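Local coordinates for vesicular integral-membrane protein VIP36 (Canis lupus familiaris, PDB 2DUO) that acts as an intracellular lectin of the early secretory pathway, binding high-mannose glycans with the help of calcium and sorting the glycoproteins that carry them, at residues D83-W88 and I111-Y116. Sequence-based numbering, arbitrary orientation.
Sequences DGIALW and IFLDTY. With CA (calcium ion), chain C.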
loop_
_atom_site.group_PDB
_atom_site.type_symbol
_atom_site.label_atom_id
_atom_site.label_comp_id
_atom_site.label_asym_id
_atom_site.label_seq_id
_atom_site.Cartn_x
_atom_site.Cartn_y
_atom_site.Cartn_z
ATOM N N ASP A 83 -7.927 -1.403 -10.962
ATOM C CA ASP A 83 -6.556 -1.065 -11.389
ATOM C C ASP A 83 -5.514 -1.663 -10.430
ATOM O O ASP A 83 -4.377 -1.991 -10.836
ATOM C CB ASP A 83 -6.351 0.466 -11.385
ATOM C CG ASP A 83 -7.334 1.221 -12.324
ATOM O OD1 ASP A 83 -7.753 2.344 -11.981
ATOM O OD2 ASP A 83 -7.666 0.698 -13.406
ATOM N N GLY A 84 -5.903 -1.774 -9.160
ATOM C CA GLY A 84 -5.009 -2.288 -8.142
ATOM C C GLY A 84 -5.116 -1.512 -6.842
ATOM O O GLY A 84 -5.963 -0.634 -6.685
ATOM N N ILE A 85 -4.273 -1.871 -5.887
ATOM C CA ILE A 85 -4.262 -1.226 -4.583
ATOM C C ILE A 85 -2.910 -0.521 -4.410
ATOM O O ILE A 85 -1.875 -1.030 -4.869
ATOM C CB ILE A 85 -4.350 -2.310 -3.414
ATOM C CG1 ILE A 85 -5.773 -2.889 -3.274
ATOM C CG2 ILE A 85 -3.860 -1.686 -2.091
ATOM C CD1 ILE A 85 -5.893 -4.133 -2.330
ATOM N N ALA A 86 -2.902 0.598 -3.683
ATOM C CA ALA A 86 -1.657 1.203 -3.219
ATOM C C ALA A 86 -1.650 1.305 -1.690
ATOM O O ALA A 86 -2.648 1.707 -1.084
ATOM C CB ALA A 86 -1.462 2.631 -3.835
ATOM N N LEU A 87 -0.526 0.958 -1.081
ATOM C CA LEU A 87 -0.276 1.258 0.331
ATOM C C LEU A 87 0.674 2.445 0.440
ATOM O O LEU A 87 1.619 2.575 -0.337
ATOM C CB LEU A 87 0.363 0.066 1.019
ATOM C CG LEU A 87 -0.343 -1.247 0.679
ATOM C CD1 LEU A 87 0.456 -2.385 1.319
ATOM C CD2 LEU A 87 -1.856 -1.264 1.096
ATOM N N TRP A 88 0.428 3.285 1.422
ATOM C CA TRP A 88 1.060 4.596 1.494
ATOM C C TRP A 88 1.664 4.826 2.863
ATOM O O TRP A 88 1.091 4.432 3.893
ATOM C CB TRP A 88 0.006 5.689 1.262
ATOM C CG TRP A 88 -0.698 5.608 -0.054
ATOM C CD1 TRP A 88 -1.961 5.090 -0.296
ATOM C CD2 TRP A 88 -0.196 6.057 -1.314
ATOM N NE1 TRP A 88 -2.260 5.222 -1.636
ATOM C CE2 TRP A 88 -1.199 5.809 -2.279
ATOM C CE3 TRP A 88 1.000 6.695 -1.718
ATOM C CZ2 TRP A 88 -1.036 6.132 -3.633
ATOM C CZ3 TRP A 88 1.163 7.018 -3.074
ATOM C CH2 TRP A 88 0.153 6.719 -4.014
ATOM N N ILE A 111 3.649 1.615 -2.034
ATOM C CA ILE A 111 3.787 0.240 -2.460
ATOM C C ILE A 111 2.583 -0.081 -3.327
ATOM O O ILE A 111 1.440 -0.059 -2.842
ATOM C CB ILE A 111 3.873 -0.762 -1.274
ATOM C CG1 ILE A 111 4.939 -0.352 -0.235
ATOM C CG2 ILE A 111 4.130 -2.137 -1.815
ATOM C CD1 ILE A 111 4.383 0.507 0.890
ATOM N N PHE A 112 2.824 -0.376 -4.607
ATOM C CA PHE A 112 1.734 -0.569 -5.559
ATOM C C PHE A 112 1.500 -2.056 -5.838
ATOM O O PHE A 112 2.440 -2.795 -6.146
ATOM C CB PHE A 112 2.046 0.072 -6.902
ATOM C CG PHE A 112 2.351 1.526 -6.828
ATOM C CD1 PHE A 112 1.499 2.406 -6.152
ATOM C CD2 PHE A 112 3.464 2.024 -7.491
ATOM C CE1 PHE A 112 1.780 3.784 -6.120
ATOM C CE2 PHE A 112 3.745 3.418 -7.461
ATOM C CZ PHE A 112 2.906 4.266 -6.778
ATOM N N LEU A 113 0.240 -2.457 -5.728
ATOM C CA LEU A 113 -0.192 -3.788 -6.112
ATOM C C LEU A 113 -0.999 -3.620 -7.385
ATOM O O LEU A 113 -2.215 -3.432 -7.318
ATOM C CB LEU A 113 -1.045 -4.395 -5.006
ATOM C CG LEU A 113 -0.273 -4.787 -3.734
ATOM C CD1 LEU A 113 -0.060 -3.620 -2.793
ATOM C CD2 LEU A 113 -1.099 -5.836 -3.034
ATOM N N ASP A 114 -0.315 -3.727 -8.523
ATOM C CA ASP A 114 -0.853 -3.276 -9.816
ATOM C C ASP A 114 -1.308 -4.520 -10.539
ATOM O O ASP A 114 -0.486 -5.382 -10.840
ATOM C CB ASP A 114 0.260 -2.578 -10.610
ATOM C CG ASP A 114 -0.220 -2.032 -11.955
ATOM O OD1 ASP A 114 0.517 -1.237 -12.578
ATOM O OD2 ASP A 114 -1.328 -2.402 -12.403
ATOM N N THR A 115 -2.611 -4.622 -10.809
ATOM C CA THR A 115 -3.154 -5.846 -11.371
ATOM C C THR A 115 -3.207 -5.908 -12.889
ATOM O O THR A 115 -3.399 -6.995 -13.444
ATOM C CB THR A 115 -4.550 -6.163 -10.812
ATOM O OG1 THR A 115 -5.438 -5.129 -11.231
ATOM C CG2 THR A 115 -4.509 -6.267 -9.278
ATOM N N TYR A 116 -3.015 -4.770 -13.573
ATOM C CA TYR A 116 -3.298 -4.706 -15.014
ATOM C C TYR A 116 -2.187 -4.043 -15.832
ATOM O O TYR A 116 -1.808 -2.931 -15.510
ATOM C CB TYR A 116 -4.629 -3.980 -15.262
ATOM C CG TYR A 116 -5.005 -3.879 -16.722
ATOM C CD1 TYR A 116 -5.598 -4.963 -17.386
ATOM C CD2 TYR A 116 -4.749 -2.704 -17.451
ATOM C CE1 TYR A 116 -5.935 -4.877 -18.738
ATOM C CE2 TYR A 116 -5.098 -2.601 -18.814
ATOM C CZ TYR A 116 -5.683 -3.706 -19.444
ATOM O OH TYR A 116 -6.036 -3.624 -20.779
HETATM CA CA CA C . -1.360 -0.921 -14.355
HETATM O O HOH W 1 -3.614 -0.837 -13.368
HETATM O O HOH W 2 -0.951 1.393 -13.658
#
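Phe112 turns the edge of its ring to both Ala86 and Trp88: the CB of Ala86 and the CH2 of Trp88 lie in the ring plane, Trp88 CH2 standing 4.0 Å from Phe112 CE1. Two neighbouring antiparallel strands of the L-type lectin beta-sandwich, in the lumenal domain, here illustrate how a regular sheet gives way to a calcium-bearing sugar site. The same methyl group of Ala86 also sits over one face of the Trp88 indole, offset toward its rim. With chi1 at -59°, the indole comes back along the strand over Ala86; its NE1 is hydrogen-bonded to Ser208 OG. On the opposite side, Ile85, Leu87, Ile111 and Leu113 pack against strands 64-73 and 165-172 of the second sheet, and Leu87 CB meets Ile111 CD1 at 4.0 Å. Hydrogen-bonded pairs Ile85–Leu113 and Leu87–Ile111 hold the strands together; Leu113 N reaches Ile85 O at 2.7 Å, in line with the carbonyl. Gly84, which has no side chain, brings its CA within 3.1 Å of Leu113 O in a CA-H...O contact. Past it, the last rung passes from Thr115 N to the O of Asp83, itself a carbohydrate-binding residue. Asp114 grips calcium with both carboxylate oxygens, Tyr116 adds its carbonyl O, and Asn118 and Asp145 also bind the ion. Asp114 OD2 accepts Tyr116 N in an Asx turn, on its anti side. Water 1 links the two elements, donating to Asp83 O at 2.9 Å while its oxygen binds calcium at 2.5 Å.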